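Local atomic coordinates of dihydrodipicolinate reductase N-terminus domain-containing protein (Mycobacterium smegmatis, PDB entry 6IAQ), a protein that binds NADP and probably acts as an amine dehydrogenase, making amines by asymmetric reductive amination of ketones. Residues Thr155-Asn169 and Gly280-Leu293. Sequence-based numbering, arbitrary orientation.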
ATOM      1  N   THR A 155      -8.496  -4.812   2.049  1.00 30.00           N
ATOM      2  CA  THR A 155      -8.754  -5.320   3.427  1.00 27.97           C
ATOM      3  C   THR A 155     -10.248  -5.243   3.758  1.00 30.82           C
ATOM      4  O   THR A 155     -10.622  -5.600   4.911  1.00 30.82           O
ATOM      5  CB  THR A 155      -7.899  -4.585   4.454  1.00 26.34           C
ATOM      6  OG1 THR A 155      -8.422  -3.279   4.675  1.00 25.93           O
ATOM      7  CG2 THR A 155      -6.455  -4.546   4.035  1.00 26.24           C
ATOM      8  N   ALA A 156     -11.086  -4.794   2.811  1.00 28.95           N
ATOM      9  CA  ALA A 156     -12.539  -4.626   3.047  1.00 31.00           C
ATOM     10  C   ALA A 156     -13.277  -5.887   2.586  1.00 34.29           C
ATOM     11  O   ALA A 156     -12.831  -6.514   1.604  1.00 31.71           O
ATOM     12  CB  ALA A 156     -13.053  -3.406   2.343  1.00 32.01           C
ATOM     13  N   HIS A 157     -14.337  -6.265   3.302  1.00 35.55           N
ATOM     14  CA  HIS A 157     -15.297  -7.317   2.871  1.00 35.81           C
ATOM     15  C   HIS A 157     -16.352  -6.702   1.954  1.00 31.10           C
ATOM     16  O   HIS A 157     -16.652  -7.277   0.922  1.00 36.85           O
ATOM     17  CB  HIS A 157     -15.987  -7.968   4.080  1.00 37.30           C
ATOM     18  CG  HIS A 157     -16.800  -9.156   3.685  1.00 34.69           C
ATOM     19  ND1 HIS A 157     -18.142  -9.259   3.972  1.00 37.72           N
ATOM     20  CD2 HIS A 157     -16.458 -10.280   3.029  1.00 33.37           C
ATOM     21  CE1 HIS A 157     -18.596 -10.394   3.493  1.00 32.20           C
ATOM     22  NE2 HIS A 157     -17.577 -11.046   2.936  1.00 38.59           N
ATOM     23  N   ARG A 158     -16.916  -5.587   2.366  1.00 33.54           N
ATOM     24  CA  ARG A 158     -17.919  -4.835   1.582  1.00 38.69           C
ATOM     25  C   ARG A 158     -17.558  -3.358   1.635  1.00 36.46           C
ATOM     26  O   ARG A 158     -17.305  -2.844   2.735  1.00 36.21           O
ATOM     27  CB  ARG A 158     -19.331  -5.083   2.114  1.00 41.95           C
ATOM     28  CG  ARG A 158     -20.413  -4.608   1.152  1.00 51.19           C
ATOM     29  CD  ARG A 158     -21.790  -4.476   1.791  1.00 54.87           C
ATOM     30  NE  ARG A 158     -21.894  -3.261   2.593  1.00 53.11           N
ATOM     31  CZ  ARG A 158     -22.031  -3.206   3.917  1.00 56.41           C
ATOM     32  NH1 ARG A 158     -22.108  -2.029   4.520  1.00 48.28           N
ATOM     33  NH2 ARG A 158     -22.089  -4.309   4.647  1.00 52.13           N
ATOM     34  N   ILE A 159     -17.564  -2.703   0.479  1.00 36.33           N
ATOM     35  CA  ILE A 159     -17.294  -1.243   0.396  1.00 36.22           C
ATOM     36  C   ILE A 159     -18.588  -0.531   0.021  1.00 36.24           C
ATOM     37  O   ILE A 159     -19.142  -0.869  -1.048  1.00 38.23           O
ATOM     38  CB  ILE A 159     -16.161  -0.967  -0.610  1.00 35.70           C
ATOM     39  CG1 ILE A 159     -14.846  -1.594  -0.130  1.00 33.78           C
ATOM     40  CG2 ILE A 159     -16.045   0.537  -0.861  1.00 33.87           C
ATOM     41  CD1 ILE A 159     -13.695  -1.483  -1.133  1.00 34.18           C
ATOM     42  N   ASP A 160     -19.007   0.441   0.828  1.00 35.48           N
ATOM     43  CA  ASP A 160     -20.094   1.377   0.463  1.00 39.21           C
ATOM     44  C   ASP A 160     -19.480   2.633  -0.154  1.00 42.42           C
ATOM     45  O   ASP A 160     -19.894   2.999  -1.249  1.00 37.26           O
ATOM     46  CB  ASP A 160     -20.956   1.725   1.675  1.00 39.46           C
ATOM     47  CG  ASP A 160     -21.616   0.497   2.279  1.00 44.86           C
ATOM     48  OD1 ASP A 160     -21.958  -0.406   1.512  1.00 43.42           O
ATOM     49  OD2 ASP A 160     -21.721   0.439   3.524  1.00 48.91           O
ATOM     50  N   THR A 161     -18.532   3.262   0.541  1.00 37.46           N
ATOM     51  CA  THR A 161     -17.940   4.555   0.137  1.00 39.81           C
ATOM     52  C   THR A 161     -16.434   4.551   0.393  1.00 39.51           C
ATOM     53  O   THR A 161     -16.009   4.203   1.516  1.00 38.58           O
ATOM     54  CB  THR A 161     -18.583   5.715   0.891  1.00 42.18           C
ATOM     55  OG1 THR A 161     -19.990   5.522   0.805  1.00 45.98           O
ATOM     56  CG2 THR A 161     -18.249   7.059   0.285  1.00 48.35           C
ATOM     57  N   VAL A 162     -15.673   5.010  -0.597  1.00 38.90           N
ATOM     58  CA  VAL A 162     -14.241   5.390  -0.448  1.00 34.64           C
ATOM     59  C   VAL A 162     -14.169   6.916  -0.534  1.00 40.32           C
ATOM     60  O   VAL A 162     -14.591   7.476  -1.579  1.00 36.03           O
ATOM     61  CB  VAL A 162     -13.358   4.718  -1.511  1.00 40.45           C
ATOM     62  CG1 VAL A 162     -11.891   5.088  -1.310  1.00 34.90           C
ATOM     63  CG2 VAL A 162     -13.543   3.209  -1.516  1.00 35.05           C
ATOM     64  N   ARG A 163     -13.667   7.564   0.528  1.00 34.51           N
ATOM     65  CA  ARG A 163     -13.613   9.033   0.634  1.00 38.18           C
ATOM     66  C   ARG A 163     -12.168   9.462   0.903  1.00 35.07           C
ATOM     67  O   ARG A 163     -11.561   8.963   1.869  1.00 33.43           O
ATOM     68  CB  ARG A 163     -14.548   9.542   1.741  1.00 41.68           C
ATOM     69  CG  ARG A 163     -16.024   9.329   1.466  1.00 49.22           C
ATOM     70  CD  ARG A 163     -16.849  10.518   1.922  1.00 59.60           C
ATOM     71  NE  ARG A 163     -17.186  10.383   3.321  1.00 64.38           N
ATOM     72  CZ  ARG A 163     -18.386  10.022   3.784  1.00 75.40           C
ATOM     73  NH1 ARG A 163     -18.576   9.929   5.090  1.00 82.66           N
ATOM     74  NH2 ARG A 163     -19.388   9.764   2.956  1.00 71.04           N
ATOM     75  N   GLY A 164     -11.663  10.380   0.082  1.00 30.60           N
ATOM     76  CA  GLY A 164     -10.330  10.969   0.250  1.00 29.68           C
ATOM     77  C   GLY A 164     -10.410  12.462   0.446  1.00 32.02           C
ATOM     78  O   GLY A 164     -11.298  13.125  -0.145  1.00 31.18           O
ATOM     79  N   LYS A 165      -9.481  12.976   1.237  1.00 29.99           N
ATOM     80  CA  LYS A 165      -9.326  14.409   1.519  1.00 33.63           C
ATOM     81  C   LYS A 165      -7.834  14.702   1.459  1.00 28.73           C
ATOM     82  O   LYS A 165      -7.066  13.997   2.142  1.00 25.75           O
ATOM     83  CB  LYS A 165      -9.934  14.795   2.873  1.00 41.55           C
ATOM     84  CG  LYS A 165     -10.025  16.295   3.089  1.00 49.59           C
ATOM     85  CD  LYS A 165     -10.770  16.747   4.338  1.00 57.34           C
ATOM     86  CE  LYS A 165     -10.047  16.395   5.619  1.00 62.96           C
ATOM     87  NZ  LYS A 165     -10.239  17.423   6.677  1.00 70.03           N
ATOM     88  N   ALA A 166      -7.446  15.679   0.632  1.00 29.43           N
ATOM     89  CA  ALA A 166      -6.034  16.009   0.382  1.00 25.83           C
ATOM     90  C   ALA A 166      -5.860  17.519   0.328  1.00 26.54           C
ATOM     91  O   ALA A 166      -6.757  18.250  -0.166  1.00 23.06           O
ATOM     92  CB  ALA A 166      -5.569  15.321  -0.882  1.00 28.66           C
ATOM     93  N   SER A 167      -4.709  17.956   0.819  1.00 27.28           N
ATOM     94  CA  SER A 167      -4.267  19.361   0.796  1.00 28.10           C
ATOM     95  C   SER A 167      -2.806  19.383   0.336  1.00 23.43           C
ATOM     96  O   SER A 167      -2.005  18.650   0.895  1.00 26.95           O
ATOM     97  CB  SER A 167      -4.451  20.001   2.161  1.00 28.69           C
ATOM     98  OG  SER A 167      -4.075  21.371   2.140  1.00 26.97           O
ATOM     99  N   TRP A 168      -2.488  20.233  -0.635  1.00 24.95           N
ATOM    100  CA  TRP A 168      -1.084  20.556  -0.975  1.00 24.98           C
ATOM    101  C   TRP A 168      -0.917  22.067  -1.147  1.00 24.32           C
ATOM    102  O   TRP A 168      -1.908  22.775  -1.349  1.00 23.92           O
ATOM    103  CB  TRP A 168      -0.592  19.739  -2.171  1.00 24.37           C
ATOM    104  CG  TRP A 168      -1.476  19.768  -3.369  1.00 23.69           C
ATOM    105  CD1 TRP A 168      -2.399  18.833  -3.710  1.00 26.48           C
ATOM    106  CD2 TRP A 168      -1.490  20.761  -4.419  1.00 24.51           C
ATOM    107  NE1 TRP A 168      -2.995  19.166  -4.907  1.00 26.48           N
ATOM    108  CE2 TRP A 168      -2.464  20.354  -5.350  1.00 27.36           C
ATOM    109  CE3 TRP A 168      -0.765  21.935  -4.669  1.00 25.26           C
ATOM    110  CZ2 TRP A 168      -2.712  21.063  -6.519  1.00 26.73           C
ATOM    111  CZ3 TRP A 168      -1.028  22.652  -5.809  1.00 26.46           C
ATOM    112  CH2 TRP A 168      -1.981  22.209  -6.719  1.00 26.30           C
ATOM    113  N   ASN A 169       0.326  22.501  -0.996  1.00 26.62           N
ATOM    114  CA  ASN A 169       0.777  23.907  -0.964  1.00 24.31           C
ATOM    115  C   ASN A 169       1.328  24.301  -2.347  1.00 23.86           C
ATOM    116  O   ASN A 169       2.377  23.794  -2.731  1.00 23.74           O
ATOM    117  CB  ASN A 169       1.825  24.094   0.117  1.00 22.30           C
ATOM    118  CG  ASN A 169       2.224  25.526   0.333  1.00 24.12           C
ATOM    119  OD1 ASN A 169       1.659  26.433  -0.273  1.00 25.35           O
ATOM    120  ND2 ASN A 169       3.182  25.743   1.208  1.00 26.13           N
ATOM    121  N   GLY A 280      -0.351  22.557   7.028  1.00 30.80           N
ATOM    122  CA  GLY A 280       0.391  21.374   6.575  1.00 28.44           C
ATOM    123  C   GLY A 280      -0.438  20.553   5.608  1.00 26.36           C
ATOM    124  O   GLY A 280      -1.708  20.620   5.677  1.00 27.28           O
ATOM    125  N   ASP A 281       0.242  19.811   4.745  1.00 27.04           N
ATOM    126  CA  ASP A 281      -0.407  18.875   3.793  1.00 26.31           C
ATOM    127  C   ASP A 281      -1.144  17.790   4.567  1.00 27.94           C
ATOM    128  O   ASP A 281      -0.674  17.397   5.691  1.00 25.38           O
ATOM    129  CB  ASP A 281       0.622  18.228   2.855  1.00 27.45           C
ATOM    130  CG  ASP A 281       1.309  19.209   1.918  1.00 28.12           C
ATOM    131  OD1 ASP A 281       0.939  20.425   1.950  1.00 29.15           O
ATOM    132  OD2 ASP A 281       2.241  18.771   1.200  1.00 27.78           O
ATOM    133  N   ILE A 282      -2.193  17.263   3.953  1.00 25.97           N
ATOM    134  CA  ILE A 282      -2.931  16.102   4.503  1.00 28.95           C
ATOM    135  C   ILE A 282      -3.225  15.087   3.409  1.00 27.67           C
ATOM    136  O   ILE A 282      -3.401  15.445   2.229  1.00 23.77           O
ATOM    137  CB  ILE A 282      -4.197  16.504   5.271  1.00 34.17           C
ATOM    138  CG1 ILE A 282      -5.305  17.037   4.379  1.00 32.01           C
ATOM    139  CG2 ILE A 282      -3.871  17.475   6.419  1.00 36.28           C
ATOM    140  CD1 ILE A 282      -6.664  16.745   4.944  1.00 36.66           C
ATOM    141  N   ASN A 283      -3.290  13.839   3.842  1.00 24.36           N
ATOM    142  CA  ASN A 283      -3.801  12.704   3.052  1.00 23.78           C
ATOM    143  C   ASN A 283      -4.642  11.832   3.993  1.00 26.31           C
ATOM    144  O   ASN A 283      -4.056  11.084   4.781  1.00 24.85           O
ATOM    145  CB  ASN A 283      -2.671  11.883   2.445  1.00 23.21           C
ATOM    146  CG  ASN A 283      -3.198  10.917   1.405  1.00 26.04           C
ATOM    147  OD1 ASN A 283      -3.963  11.343   0.531  1.00 27.51           O
ATOM    148  ND2 ASN A 283      -2.768   9.671   1.464  1.00 23.26           N
ATOM    149  N   GLU A 284      -5.961  11.966   3.940  1.00 28.14           N
ATOM    150  CA  GLU A 284      -6.884  11.286   4.887  1.00 29.65           C
ATOM    151  C   GLU A 284      -7.950  10.558   4.086  1.00 29.60           C
ATOM    152  O   GLU A 284      -8.659  11.213   3.300  1.00 28.14           O
ATOM    153  CB  GLU A 284      -7.542  12.261   5.849  1.00 29.09           C
ATOM    154  CG  GLU A 284      -6.582  12.980   6.755  1.00 32.92           C
ATOM    155  CD  GLU A 284      -7.220  14.017   7.674  1.00 39.25           C
ATOM    156  OE1 GLU A 284      -8.433  14.344   7.535  1.00 43.69           O
ATOM    157  OE2 GLU A 284      -6.489  14.566   8.481  1.00 45.69           O
ATOM    158  N   TRP A 285      -7.990   9.240   4.225  1.00 27.06           N
ATOM    159  CA  TRP A 285      -8.936   8.380   3.481  1.00 29.38           C
ATOM    160  C   TRP A 285      -9.759   7.542   4.464  1.00 33.96           C
ATOM    161  O   TRP A 285      -9.212   7.019   5.448  1.00 31.91           O
ATOM    162  CB  TRP A 285      -8.213   7.488   2.486  1.00 30.21           C
ATOM    163  CG  TRP A 285      -7.615   8.279   1.372  1.00 30.80           C
ATOM    164  CD1 TRP A 285      -6.512   9.073   1.445  1.00 29.94           C
ATOM    165  CD2 TRP A 285      -8.108   8.380   0.030  1.00 30.39           C
ATOM    166  NE1 TRP A 285      -6.250   9.601   0.207  1.00 30.11           N
ATOM    167  CE2 TRP A 285      -7.234   9.241  -0.666  1.00 30.58           C
ATOM    168  CE3 TRP A 285      -9.187   7.828  -0.662  1.00 30.67           C
ATOM    169  CZ2 TRP A 285      -7.412   9.566  -2.017  1.00 30.22           C
ATOM    170  CZ3 TRP A 285      -9.374   8.162  -1.984  1.00 29.15           C
ATOM    171  CH2 TRP A 285      -8.490   9.014  -2.653  1.00 30.22           C
ATOM    172  N   THR A 286     -11.046   7.465   4.186  1.00 33.96           N
ATOM    173  CA  THR A 286     -12.016   6.640   4.943  1.00 35.68           C
ATOM    174  C   THR A 286     -12.662   5.682   3.956  1.00 37.28           C
ATOM    175  O   THR A 286     -13.012   6.109   2.852  1.00 32.63           O
ATOM    176  CB  THR A 286     -13.062   7.523   5.617  1.00 37.15           C
ATOM    177  OG1 THR A 286     -12.379   8.415   6.496  1.00 38.97           O
ATOM    178  CG2 THR A 286     -14.111   6.717   6.347  1.00 39.58           C
ATOM    179  N   ILE A 287     -12.794   4.429   4.367  1.00 33.63           N
ATOM    180  CA  ILE A 287     -13.694   3.451   3.693  1.00 34.10           C
ATOM    181  C   ILE A 287     -14.852   3.150   4.640  1.00 36.32           C
ATOM    182  O   ILE A 287     -14.592   2.712   5.771  1.00 35.03           O
ATOM    183  CB  ILE A 287     -12.921   2.203   3.280  1.00 36.00           C
ATOM    184  CG1 ILE A 287     -11.761   2.575   2.355  1.00 37.44           C
ATOM    185  CG2 ILE A 287     -13.850   1.191   2.634  1.00 39.50           C
ATOM    186  CD1 ILE A 287     -10.897   1.395   1.966  1.00 36.50           C
ATOM    187  N   GLU A 288     -16.070   3.462   4.211  1.00 36.41           N
ATOM    188  CA  GLU A 288     -17.319   3.069   4.916  1.00 39.57           C
ATOM    189  C   GLU A 288     -17.790   1.753   4.309  1.00 34.69           C
ATOM    190  O   GLU A 288     -17.928   1.662   3.072  1.00 36.24           O
ATOM    191  CB  GLU A 288     -18.379   4.166   4.816  1.00 45.03           C
ATOM    192  CG  GLU A 288     -17.941   5.446   5.507  1.00 49.96           C
ATOM    193  CD  GLU A 288     -18.829   6.645   5.223  1.00 57.34           C
ATOM    194  OE1 GLU A 288     -18.924   7.520   6.086  1.00 70.49           O
ATOM    195  OE2 GLU A 288     -19.405   6.712   4.132  1.00 59.08           O
ATOM    196  N   GLY A 289     -17.963   0.749   5.158  1.00 33.31           N
ATOM    197  CA  GLY A 289     -18.446  -0.570   4.723  1.00 34.93           C
ATOM    198  C   GLY A 289     -18.255  -1.562   5.836  1.00 33.30           C
ATOM    199  O   GLY A 289     -18.368  -1.158   6.996  1.00 32.98           O
ATOM    200  N   GLU A 290     -17.921  -2.790   5.483  1.00 34.23           N
ATOM    201  CA  GLU A 290     -17.554  -3.852   6.438  1.00 35.61           C
ATOM    202  C   GLU A 290     -16.094  -4.194   6.176  1.00 32.03           C
ATOM    203  O   GLU A 290     -15.770  -4.770   5.140  1.00 30.14           O
ATOM    204  CB  GLU A 290     -18.494  -5.050   6.245  1.00 38.03           C
ATOM    205  CG  GLU A 290     -18.240  -6.191   7.224  1.00 47.82           C
ATOM    206  CD  GLU A 290     -19.070  -7.454   7.034  1.00 57.49           C
ATOM    207  OE1 GLU A 290     -20.139  -7.385   6.360  1.00 52.63           O
ATOM    208  OE2 GLU A 290     -18.631  -8.523   7.545  1.00 64.84           O
ATOM    209  N   PRO A 291     -15.141  -3.792   7.050  1.00 31.37           N
ATOM    210  CA  PRO A 291     -15.399  -2.906   8.177  1.00 29.78           C
ATOM    211  C   PRO A 291     -15.222  -1.451   7.731  1.00 29.58           C
ATOM    212  O   PRO A 291     -14.907  -1.234   6.576  1.00 27.00           O
ATOM    213  CB  PRO A 291     -14.264  -3.293   9.133  1.00 32.88           C
ATOM    214  CG  PRO A 291     -13.106  -3.524   8.210  1.00 32.17           C
ATOM    215  CD  PRO A 291     -13.713  -4.154   6.963  1.00 35.71           C
ATOM    216  N   ASN A 292     -15.356  -0.500   8.646  1.00 28.81           N
ATOM    217  CA  ASN A 292     -14.928   0.909   8.413  1.00 31.68           C
ATOM    218  C   ASN A 292     -13.405   0.983   8.569  1.00 33.53           C
ATOM    219  O   ASN A 292     -12.870   0.412   9.555  1.00 30.40           O
ATOM    220  CB  ASN A 292     -15.605   1.914   9.339  1.00 33.61           C
ATOM    221  CG  ASN A 292     -17.110   1.971   9.119  1.00 38.80           C
ATOM    222  OD1 ASN A 292     -17.596   1.795   7.998  1.00 36.91           O
ATOM    223  ND2 ASN A 292     -17.859   2.172  10.197  1.00 34.83           N
ATOM    224  N   LEU A 293     -12.736   1.660   7.631  1.00 31.09           N
ATOM    225  CA  LEU A 293     -11.257   1.751   7.608  1.00 29.66           C
ATOM    226  C   LEU A 293     -10.847   3.208   7.514  1.00 30.90           C
ATOM    227  O   LEU A 293     -11.629   4.032   6.979  1.00 28.43           O
ATOM    228  CB  LEU A 293     -10.715   0.964   6.424  1.00 29.32           C
ATOM    229  CG  LEU A 293     -10.932  -0.534   6.501  1.00 29.30           C
ATOM    230  CD1 LEU A 293     -10.994  -1.128   5.109  1.00 30.26           C
ATOM    231  CD2 LEU A 293      -9.855  -1.199   7.348  1.00 31.50           C
TER
HETATM  232  O   HOH W   1      -8.652  16.714   8.492  1.00 61.55           O
HETATM  233  O   HOH W   2      -4.132  21.887   5.197  1.00 33.97           O
HETATM  234  O   HOH W   3       2.472  20.568  -0.911  1.00 25.48           O
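W285 lays its indole over G164: the glycine CA sits 3.4 Å from the centroid of the six-membered ring, 13° off the ring normal, a CH-pi contact over the face. With CG beside the backbone N (chi1 -68°), the ring is swung across to the neighbouring strand, where V162 CG1 meets its edge at CE3. Its NE1 hydrogen-bonds N283 OD1, which lies in the ring plane, while NE1 stands above the N283 carbonyl plane; this helps fix the turn of the ring. Further along the same face I287 CG2 touches I159 CG1 at 4.0 Å; helix 141-153 packs on this side through I149 and L152, and F268 of strand 265-273 meets the W285 ring. Strands 161-169 and 282-288 run antiparallel inside the mixed sheet of the C-terminal domain. A classic bulge, D160 N and T161 N both on E288 O, shifts the register by one; a second, H157 N and R158 N on E290 O, lies at the pairing's end, beside contacts of 155-159 with the second subunit. The opposite face is mostly polar. R163, bent at chi2 and chi3, brings NH1 within 2.6 Å of E288 OE1 in a salt bridge, the guanidinium and carboxylate planes 76° apart. K165 and E284 form only a long salt bridge, NZ to OE1 3.7 Å, but one water accepts from NZ and donates to OE1; I282 CD1 presses on K165 CE at 3.5 Å. Within 155-169, at the bulge, R158 grips D160 side-on, NE to OD1 and NH1 to OD2 (2.7 Å), nearly in the guanidinium plane.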